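D-hydantoinase (Ralstonia pickettii, PDB 1NFG) probably hydrolyses the cyclic amide bond of D-hydantoin derivatives stereospecifically, using two zinc ions held in each subunit. Local coordinates at residues 52-57 against 373-378; 232-237 against 307-312; 377-382 against 427-432. One frame throughout, in Å; residues are numbered along the deposited sequence.

Contact 1: residues 52-57 against 373-378; sequences GGIDVH and FGMFPQ. With ZN (zinc ion), chain E.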
loop_
_atom_site.group_PDB
_atom_site.type_symbol
_atom_site.label_atom_id
_atom_site.label_comp_id
_atom_site.label_asym_id
_atom_site.label_seq_id
_atom_site.Cartn_x
_atom_site.Cartn_y
_atom_site.Cartn_z
ATOM N N GLY A 52 19.550 9.068 -32.308
ATOM C CA GLY A 52 19.858 7.649 -32.418
ATOM C C GLY A 52 19.523 6.857 -31.161
ATOM O O GLY A 52 19.725 7.335 -30.041
ATOM N N GLY A 53 19.012 5.642 -31.343
ATOM C CA GLY A 53 18.669 4.809 -30.204
ATOM C C GLY A 53 19.855 4.533 -29.291
ATOM O O GLY A 53 20.997 4.466 -29.739
ATOM N N ILE A 54 19.584 4.372 -28.002
ATOM C CA ILE A 54 20.634 4.099 -27.028
ATOM C C ILE A 54 20.222 2.939 -26.130
ATOM O O ILE A 54 19.372 3.097 -25.258
ATOM C CB ILE A 54 20.909 5.334 -26.163
ATOM C CG1 ILE A 54 21.434 6.470 -27.050
ATOM C CG2 ILE A 54 21.903 4.987 -25.068
ATOM C CD1 ILE A 54 21.703 7.754 -26.305
ATOM N N ASP A 55 20.834 1.777 -26.346
ATOM C CA ASP A 55 20.508 0.580 -25.579
ATOM C C ASP A 55 21.510 0.326 -24.451
ATOM O O ASP A 55 22.588 -0.218 -24.681
ATOM C CB ASP A 55 20.468 -0.623 -26.517
ATOM C CG ASP A 55 19.816 -1.817 -25.890
ATOM O OD1 ASP A 55 19.779 -1.880 -24.640
ATOM O OD2 ASP A 55 19.350 -2.694 -26.645
ATOM N N VAL A 56 21.148 0.706 -23.230
ATOM C CA VAL A 56 22.041 0.537 -22.092
ATOM C C VAL A 56 22.025 -0.844 -21.439
ATOM O O VAL A 56 22.507 -1.005 -20.318
ATOM C CB VAL A 56 21.758 1.609 -21.006
ATOM C CG1 VAL A 56 21.839 2.996 -21.629
ATOM C CG2 VAL A 56 20.391 1.377 -20.361
ATOM N N HIS A 57 21.487 -1.845 -22.125
ATOM C CA HIS A 57 21.460 -3.185 -21.547
ATOM C C HIS A 57 21.672 -4.264 -22.601
ATOM O O HIS A 57 20.711 -4.873 -23.077
ATOM C CB HIS A 57 20.134 -3.422 -20.817
ATOM C CG HIS A 57 20.118 -4.655 -19.962
ATOM N ND1 HIS A 57 19.319 -4.771 -18.842
ATOM C CD2 HIS A 57 20.800 -5.821 -20.056
ATOM C CE1 HIS A 57 19.515 -5.952 -18.284
ATOM N NE2 HIS A 57 20.409 -6.608 -19.000
ATOM N N PHE A 373 23.002 7.467 -17.692
ATOM C CA PHE A 373 24.342 6.910 -17.802
ATOM C C PHE A 373 25.470 7.828 -18.289
ATOM O O PHE A 373 26.442 7.372 -18.884
ATOM C CB PHE A 373 24.257 5.630 -18.628
ATOM C CG PHE A 373 23.420 4.571 -17.972
ATOM C CD1 PHE A 373 23.916 3.851 -16.882
ATOM C CD2 PHE A 373 22.109 4.342 -18.382
ATOM C CE1 PHE A 373 23.117 2.918 -16.204
ATOM C CE2 PHE A 373 21.297 3.413 -17.714
ATOM C CZ PHE A 373 21.805 2.700 -16.620
ATOM N N GLY A 374 25.326 9.120 -18.003
ATOM C CA GLY A 374 26.326 10.126 -18.336
ATOM C C GLY A 374 26.858 10.279 -19.747
ATOM O O GLY A 374 28.069 10.320 -19.944
ATOM N N MET A 375 25.964 10.384 -20.724
ATOM C CA MET A 375 26.364 10.548 -22.118
ATOM C C MET A 375 25.604 11.717 -22.737
ATOM O O MET A 375 25.684 11.951 -23.945
ATOM C CB MET A 375 26.046 9.285 -22.912
ATOM C CG MET A 375 26.670 8.029 -22.359
ATOM S SD MET A 375 26.277 6.619 -23.396
ATOM C CE MET A 375 24.625 6.224 -22.828
ATOM N N PHE A 376 24.867 12.438 -21.897
ATOM C CA PHE A 376 24.050 13.573 -22.321
ATOM C C PHE A 376 24.791 14.867 -22.022
ATOM O O PHE A 376 25.402 15.000 -20.967
ATOM C CB PHE A 376 22.708 13.513 -21.569
ATOM C CG PHE A 376 21.785 14.668 -21.835
ATOM C CD1 PHE A 376 21.872 15.835 -21.085
ATOM C CD2 PHE A 376 20.816 14.583 -22.834
ATOM C CE1 PHE A 376 20.997 16.914 -21.326
ATOM C CE2 PHE A 376 19.941 15.650 -23.082
ATOM C CZ PHE A 376 20.035 16.815 -22.324
ATOM N N PRO A 377 24.723 15.855 -22.934
ATOM C CA PRO A 377 23.999 15.838 -24.211
ATOM C C PRO A 377 24.771 15.415 -25.465
ATOM O O PRO A 377 24.245 15.535 -26.579
ATOM C CB PRO A 377 23.483 17.264 -24.316
ATOM C CG PRO A 377 24.611 18.042 -23.754
ATOM C CD PRO A 377 25.036 17.242 -22.536
ATOM N N GLN A 378 26.002 14.923 -25.300
ATOM C CA GLN A 378 26.783 14.483 -26.457
ATOM C C GLN A 378 25.943 13.480 -27.232
ATOM O O GLN A 378 25.893 13.507 -28.460
ATOM C CB GLN A 378 28.093 13.808 -26.036
ATOM C CG GLN A 378 28.969 13.420 -27.235
ATOM C CD GLN A 378 30.152 12.525 -26.879
ATOM O OE1 GLN A 378 30.820 12.732 -25.862
ATOM N NE2 GLN A 378 30.427 11.540 -27.730
HETATM ZN ZN ZN E . 21.100 -8.835 -18.516
#

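Contact 2: residues 232-237 against 307-312; sequences PIYIVH and FETVSS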
loop_
_atom_site.group_PDB
_atom_site.type_symbol
_atom_site.label_atom_id
_atom_site.label_comp_id
_atom_site.label_asym_id
_atom_site.label_seq_id
_atom_site.Cartn_x
_atom_site.Cartn_y
_atom_site.Cartn_z
ATOM N N PRO A 232 22.284 5.735 -4.700
ATOM C CA PRO A 232 21.359 5.560 -5.817
ATOM C C PRO A 232 21.548 4.140 -6.329
ATOM O O PRO A 232 22.650 3.600 -6.260
ATOM C CB PRO A 232 21.839 6.599 -6.822
ATOM C CG PRO A 232 23.327 6.633 -6.564
ATOM C CD PRO A 232 23.383 6.651 -5.060
ATOM N N ILE A 233 20.480 3.534 -6.834
ATOM C CA ILE A 233 20.562 2.178 -7.354
ATOM C C ILE A 233 19.674 2.079 -8.584
ATOM O O ILE A 233 18.691 2.813 -8.707
ATOM C CB ILE A 233 20.121 1.146 -6.289
ATOM C CG1 ILE A 233 20.382 -0.268 -6.793
ATOM C CG2 ILE A 233 18.648 1.315 -5.970
ATOM C CD1 ILE A 233 20.227 -1.318 -5.730
ATOM N N TYR A 234 20.024 1.173 -9.489
ATOM C CA TYR A 234 19.289 0.997 -10.728
ATOM C C TYR A 234 18.862 -0.458 -10.881
ATOM O O TYR A 234 19.703 -1.348 -10.992
ATOM C CB TYR A 234 20.191 1.434 -11.884
ATOM C CG TYR A 234 19.597 1.363 -13.277
ATOM C CD1 TYR A 234 19.552 0.161 -13.979
ATOM C CD2 TYR A 234 19.147 2.522 -13.924
ATOM C CE1 TYR A 234 19.080 0.113 -15.300
ATOM C CE2 TYR A 234 18.677 2.489 -15.241
ATOM C CZ TYR A 234 18.649 1.283 -15.922
ATOM O OH TYR A 234 18.211 1.242 -17.227
ATOM N N ILE A 235 17.556 -0.708 -10.877
ATOM C CA ILE A 235 17.073 -2.068 -11.013
ATOM C C ILE A 235 16.849 -2.391 -12.480
ATOM O O ILE A 235 15.993 -1.792 -13.136
ATOM C CB ILE A 235 15.752 -2.303 -10.206
ATOM C CG1 ILE A 235 16.055 -2.539 -8.724
ATOM C CG2 ILE A 235 15.048 -3.568 -10.703
ATOM C CD1 ILE A 235 16.861 -1.478 -8.060
ATOM N N VAL A 236 17.629 -3.336 -12.996
ATOM C CA VAL A 236 17.497 -3.735 -14.390
ATOM C C VAL A 236 16.286 -4.640 -14.557
ATOM O O VAL A 236 15.838 -5.284 -13.611
ATOM C CB VAL A 236 18.768 -4.477 -14.910
ATOM C CG1 VAL A 236 19.995 -3.612 -14.699
ATOM C CG2 VAL A 236 18.927 -5.825 -14.212
ATOM N N HIS A 237 15.770 -4.679 -15.778
ATOM C CA HIS A 237 14.600 -5.463 -16.141
ATOM C C HIS A 237 13.518 -5.711 -15.082
ATOM O O HIS A 237 13.383 -6.822 -14.571
ATOM C CB HIS A 237 15.023 -6.805 -16.763
ATOM C CG HIS A 237 16.005 -7.587 -15.941
ATOM N ND1 HIS A 237 15.885 -7.740 -14.576
ATOM C CD2 HIS A 237 17.104 -8.292 -16.302
ATOM C CE1 HIS A 237 16.869 -8.503 -14.132
ATOM N NE2 HIS A 237 17.621 -8.850 -15.159
ATOM N N PHE A 307 9.825 4.526 -15.468
ATOM C CA PHE A 307 11.090 3.945 -15.919
ATOM C C PHE A 307 12.049 4.892 -16.630
ATOM O O PHE A 307 11.635 5.857 -17.268
ATOM C CB PHE A 307 10.811 2.753 -16.831
ATOM C CG PHE A 307 10.118 1.610 -16.142
ATOM C CD1 PHE A 307 10.654 1.054 -14.980
ATOM C CD2 PHE A 307 8.943 1.072 -16.665
ATOM C CE1 PHE A 307 10.032 -0.024 -14.356
ATOM C CE2 PHE A 307 8.314 -0.008 -16.046
ATOM C CZ PHE A 307 8.859 -0.559 -14.892
ATOM N N GLU A 308 13.340 4.594 -16.528
ATOM C CA GLU A 308 14.364 5.412 -17.157
ATOM C C GLU A 308 14.541 5.062 -18.629
ATOM O O GLU A 308 15.067 5.864 -19.401
ATOM C CB GLU A 308 15.694 5.223 -16.443
ATOM C CG GLU A 308 15.643 5.534 -14.980
ATOM C CD GLU A 308 15.175 6.937 -14.724
ATOM O OE1 GLU A 308 15.698 7.856 -15.382
ATOM O OE2 GLU A 308 14.291 7.126 -13.860
ATOM N N THR A 309 14.094 3.874 -19.026
ATOM C CA THR A 309 14.260 3.462 -20.412
ATOM C C THR A 309 13.673 2.086 -20.651
ATOM O O THR A 309 13.216 1.430 -19.727
ATOM C CB THR A 309 15.770 3.379 -20.779
ATOM O OG1 THR A 309 15.922 3.019 -22.157
ATOM C CG2 THR A 309 16.460 2.316 -19.935
ATOM N N VAL A 310 13.687 1.665 -21.910
ATOM C CA VAL A 310 13.237 0.333 -22.292
ATOM C C VAL A 310 14.441 -0.221 -23.051
ATOM O O VAL A 310 14.637 0.107 -24.222
ATOM C CB VAL A 310 12.025 0.353 -23.250
ATOM C CG1 VAL A 310 11.704 -1.070 -23.698
ATOM C CG2 VAL A 310 10.818 0.981 -22.569
ATOM N N SER A 311 15.262 -1.021 -22.372
ATOM C CA SER A 311 16.446 -1.605 -22.994
ATOM C C SER A 311 16.085 -2.979 -23.520
ATOM O O SER A 311 14.931 -3.387 -23.405
ATOM C CB SER A 311 17.599 -1.686 -21.988
ATOM O OG SER A 311 17.207 -2.333 -20.792
ATOM N N SER A 312 17.057 -3.697 -24.085
ATOM C CA SER A 312 16.784 -5.017 -24.662
ATOM C C SER A 312 17.282 -6.264 -23.927
ATOM O O SER A 312 16.657 -7.319 -24.019
ATOM C CB SER A 312 17.316 -5.074 -26.103
ATOM O OG SER A 312 18.734 -4.966 -26.137
#

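Contact 3: residues 377-382 against 427-432; sequences PQKGTI and VLLRGK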
loop_
_atom_site.group_PDB
_atom_site.type_symbol
_atom_site.label_atom_id
_atom_site.label_comp_id
_atom_site.label_asym_id
_atom_site.label_seq_id
_atom_site.Cartn_x
_atom_site.Cartn_y
_atom_site.Cartn_z
ATOM N N PRO A 377 24.723 15.855 -22.934
ATOM C CA PRO A 377 23.999 15.838 -24.211
ATOM C C PRO A 377 24.771 15.415 -25.465
ATOM O O PRO A 377 24.245 15.535 -26.579
ATOM C CB PRO A 377 23.483 17.264 -24.316
ATOM C CG PRO A 377 24.611 18.042 -23.754
ATOM C CD PRO A 377 25.036 17.242 -22.536
ATOM N N GLN A 378 26.002 14.923 -25.300
ATOM C CA GLN A 378 26.783 14.483 -26.457
ATOM C C GLN A 378 25.943 13.480 -27.232
ATOM O O GLN A 378 25.893 13.507 -28.460
ATOM C CB GLN A 378 28.093 13.808 -26.036
ATOM C CG GLN A 378 28.969 13.420 -27.235
ATOM C CD GLN A 378 30.152 12.525 -26.879
ATOM O OE1 GLN A 378 30.820 12.732 -25.862
ATOM N NE2 GLN A 378 30.427 11.540 -27.730
ATOM N N LYS A 379 25.288 12.590 -26.495
ATOM C CA LYS A 379 24.422 11.577 -27.085
ATOM C C LYS A 379 23.021 11.817 -26.529
ATOM O O LYS A 379 22.861 12.578 -25.570
ATOM C CB LYS A 379 24.893 10.173 -26.687
ATOM C CG LYS A 379 26.313 9.828 -27.111
ATOM C CD LYS A 379 26.420 9.584 -28.607
ATOM C CE LYS A 379 27.832 9.163 -28.971
ATOM N NZ LYS A 379 28.006 8.957 -30.428
ATOM N N GLY A 380 22.008 11.196 -27.136
ATOM C CA GLY A 380 20.658 11.353 -26.622
ATOM C C GLY A 380 19.608 12.085 -27.435
ATOM O O GLY A 380 18.560 11.518 -27.736
ATOM N N THR A 381 19.857 13.341 -27.780
ATOM C CA THR A 381 18.875 14.104 -28.536
ATOM C C THR A 381 19.400 14.576 -29.870
ATOM O O THR A 381 20.319 13.993 -30.442
ATOM C CB THR A 381 18.434 15.360 -27.779
ATOM O OG1 THR A 381 19.590 16.139 -27.459
ATOM C CG2 THR A 381 17.724 14.996 -26.500
ATOM N N ILE A 382 18.782 15.648 -30.352
ATOM C CA ILE A 382 19.148 16.283 -31.602
ATOM C C ILE A 382 19.148 17.772 -31.325
ATOM O O ILE A 382 18.110 18.429 -31.351
ATOM C CB ILE A 382 18.149 15.958 -32.722
ATOM C CG1 ILE A 382 18.256 14.478 -33.083
ATOM C CG2 ILE A 382 18.424 16.835 -33.933
ATOM C CD1 ILE A 382 17.280 14.034 -34.127
ATOM N N VAL A 427 20.462 5.400 -41.103
ATOM C CA VAL A 427 21.073 5.775 -39.835
ATOM C C VAL A 427 22.432 6.451 -39.975
ATOM O O VAL A 427 23.249 6.059 -40.815
ATOM C CB VAL A 427 21.249 4.525 -38.950
ATOM C CG1 VAL A 427 21.765 4.920 -37.570
ATOM C CG2 VAL A 427 19.929 3.783 -38.843
ATOM N N LEU A 428 22.665 7.460 -39.142
ATOM C CA LEU A 428 23.927 8.188 -39.139
ATOM C C LEU A 428 24.597 8.087 -37.774
ATOM O O LEU A 428 23.948 8.240 -36.738
ATOM C CB LEU A 428 23.720 9.668 -39.478
ATOM C CG LEU A 428 23.406 10.041 -40.928
ATOM C CD1 LEU A 428 22.002 9.599 -41.288
ATOM C CD2 LEU A 428 23.545 11.547 -41.105
ATOM N N LEU A 429 25.900 7.827 -37.787
ATOM C CA LEU A 429 26.690 7.717 -36.571
ATOM C C LEU A 429 27.699 8.841 -36.620
ATOM O O LEU A 429 28.603 8.827 -37.444
ATOM C CB LEU A 429 27.411 6.365 -36.525
ATOM C CG LEU A 429 28.400 6.145 -35.375
ATOM C CD1 LEU A 429 27.705 6.319 -34.034
ATOM C CD2 LEU A 429 28.996 4.751 -35.483
ATOM N N ARG A 430 27.549 9.823 -35.744
ATOM C CA ARG A 430 28.469 10.949 -35.744
ATOM C C ARG A 430 28.707 11.489 -37.153
ATOM O O ARG A 430 29.848 11.686 -37.573
ATOM C CB ARG A 430 29.799 10.556 -35.095
ATOM C CG ARG A 430 29.828 10.831 -33.601
ATOM C CD ARG A 430 31.094 10.352 -32.916
ATOM N NE ARG A 430 31.257 8.905 -33.009
ATOM C CZ ARG A 430 32.015 8.297 -33.917
ATOM N NH1 ARG A 430 32.683 9.016 -34.811
ATOM N NH2 ARG A 430 32.112 6.973 -33.931
ATOM N N GLY A 431 27.621 11.707 -37.885
ATOM C CA GLY A 431 27.736 12.258 -39.219
ATOM C C GLY A 431 27.840 11.283 -40.370
ATOM O O GLY A 431 27.425 11.603 -41.484
ATOM N N LYS A 432 28.388 10.098 -40.130
ATOM C CA LYS A 432 28.518 9.132 -41.212
ATOM C C LYS A 432 27.257 8.305 -41.404
ATOM O O LYS A 432 26.648 7.849 -40.437
ATOM C CB LYS A 432 29.701 8.196 -40.956
ATOM C CG LYS A 432 29.834 7.091 -41.997
ATOM C CD LYS A 432 31.083 6.249 -41.790
ATOM C CE LYS A 432 31.161 5.142 -42.833
ATOM N NZ LYS A 432 32.406 4.344 -42.707
#

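Contact 1: residues 52-57 against 373-378
Val56 and Phe373 form the tight part of this contact, where strand 48-58 of the TIM barrel meets the loop that leaves helix 358-372. Both branches of the valine lie against the same side of the phenylalanine ring, CG1 3.5 Å from Phe373 CD2 and CG2 3.5 Å from Phe373 CE2. The ring is met obliquely, and the forked valine sets both methyls against it. With CG anti to the carbonyl carbon (chi1 -63°), the Phe373 ring is set against Val56.

Gly374 then ends the helix in a Schellman motif. Its positive phi suits glycine, and after this turn Met375 again points toward the strand. The second half of the contact is looser: Met375 and Ile54 slide past each other in opposite directions, and a single methyl pair, Met375 CE to Ile54 CG2 at 3.7 Å, joins them. The bend at the end of the methionine (chi3 -81°) also leaves CE 4.4 Å from Val56 CG1, so one flexible thioether spans two strand residues. Beyond it, the loop runs outward through a cis peptide at Pro377 to Gln378, which is exposed to solvent.

At the other end the strand leads into the active site. Asp55 OD1 accepts a hydrogen bond from His57 N, 3.0 Å away, in an Asx turn. The other carboxylate oxygen, OD2, is tied to Ser312. Glu260 holds His57 ND1 and so helps orient the imidazole. His57 shares its zinc ion with His59, Asp313 and the carboxylated Lys148, binding it through NE2 at 2.4 Å.

Contact 2: residues 232-237 against 307-312
The hydroxyl oxygen of Tyr234 is hydrogen-bonded to Glu260 OE1 and packs against the methyl of Thr309, with OH 3.4 Å from CG2. Tyrosine suits the place, since its ring packs among apolar groups while its hydroxyl reaches the Glu260 carboxylate. With CG anti to the backbone N (chi1 -178°), the ring extends toward segment 307-312 and crosses Thr309 at about a right angle. Threonine has two branches to offer: CG2 packs on the tyrosine, while OG1 bonds to Leu364 O.

Glu308 gives only its aliphatic part to the contact, CB lying 4.2 Å from Tyr234 CE2. Its chain then bends away, and the carboxylate forms a salt bridge with Arg368.

Glu260 also accepts, through OE2, a hydrogen bond from the backbone N of His237, a ligand of the second zinc ion, so the tyrosine probably helps steady a second-shell residue of the metal site.

Strands 233-235 and 310-311 are not neighbours in the parallel sheet of the TIM barrel: strand 257-262, which carries Glu260, runs between them, and the tyrosine reaches across it. Around the contact, helix 292-303 packs on Phe307, helix 358-372 supplies the partners of Glu308 and Thr309, and strand 48-58 touches Tyr234 through Val56.

Contact 3: residues 377-382 against 427-432
Lys379 and Arg430 bring their charged ends close together, and they share the carboxylate of Asp118, with Asp387 and Asp389 beside it. Lys379 NZ lies at the edge of the Arg430 guanidinium, near its plane, 4.2 Å from NE. Asp118 meets both residues, OD2 facing Lys379 NZ and OD1 facing Arg430 NH2, while Asp387 and Asp389 form further salt bridges to the lysine nitrogen. Asp389 also accepts a hydrogen bond from the backbone N of Arg430, and Asp387 OD2 one from the side-chain NE2 of Gln378. This surplus of negative charge probably favours the protonated lysine and may offset the closeness of the two cations.

Van der Waals contact is slight. Lys379 turns once, at chi2 (-73°), and is then extended to its end, which carries NZ across to the other segment. There NZ lies 4.1 Å from Arg430 CG and 4.5 Å from Leu429 CD1. A long, slender lysine suits this task, because its backbone stays well back: the CA atoms of Lys379 and Arg430 are 9.6 Å apart.

Backbone hydrogen bonds shape segment 427-432 itself. Leu429 N donates to Lys432 O at 2.8 Å, and Lys432 N to Leu429 O at 3.0 Å. Between them Arg430 and Gly431 both adopt positive phi, 46° and 92°; glycine takes such angles readily. On the facing loop, Gly380 likewise has a positive phi, in a conformation that leaves little room for a side chain.

The paired bonds and the two positive-phi residues define a type I' beta turn, characteristic of a beta hairpin with a two-residue loop, here the one joining antiparallel strands 419-429 and 432-436.

How the contacts relate
Contacts 1 and 3 are neighbours, with centres about 10 Å apart, and they share Pro377 and Gln378: the loop after helix 358-372 packs first on strand 48-58 and then on the hairpin turn at 429-432. Ile54 CD1 also touches Gly380 N, at 3.6 Å. Contact 2 lies about 13 Å from contact 1, between centres, and both reach the zinc site, through His237 and His57; Phe373 and Tyr234 join the two through an edge-to-face ring pair. Contacts 2 and 3 do not touch, their centres being about 22 Å apart. Along the chain, contact 2 falls within the span that contact 1 brings together, while contact 3 opens on the residues where contact 1 ends. Together they run from the zinc site outward to the antiparallel strands beside the barrel.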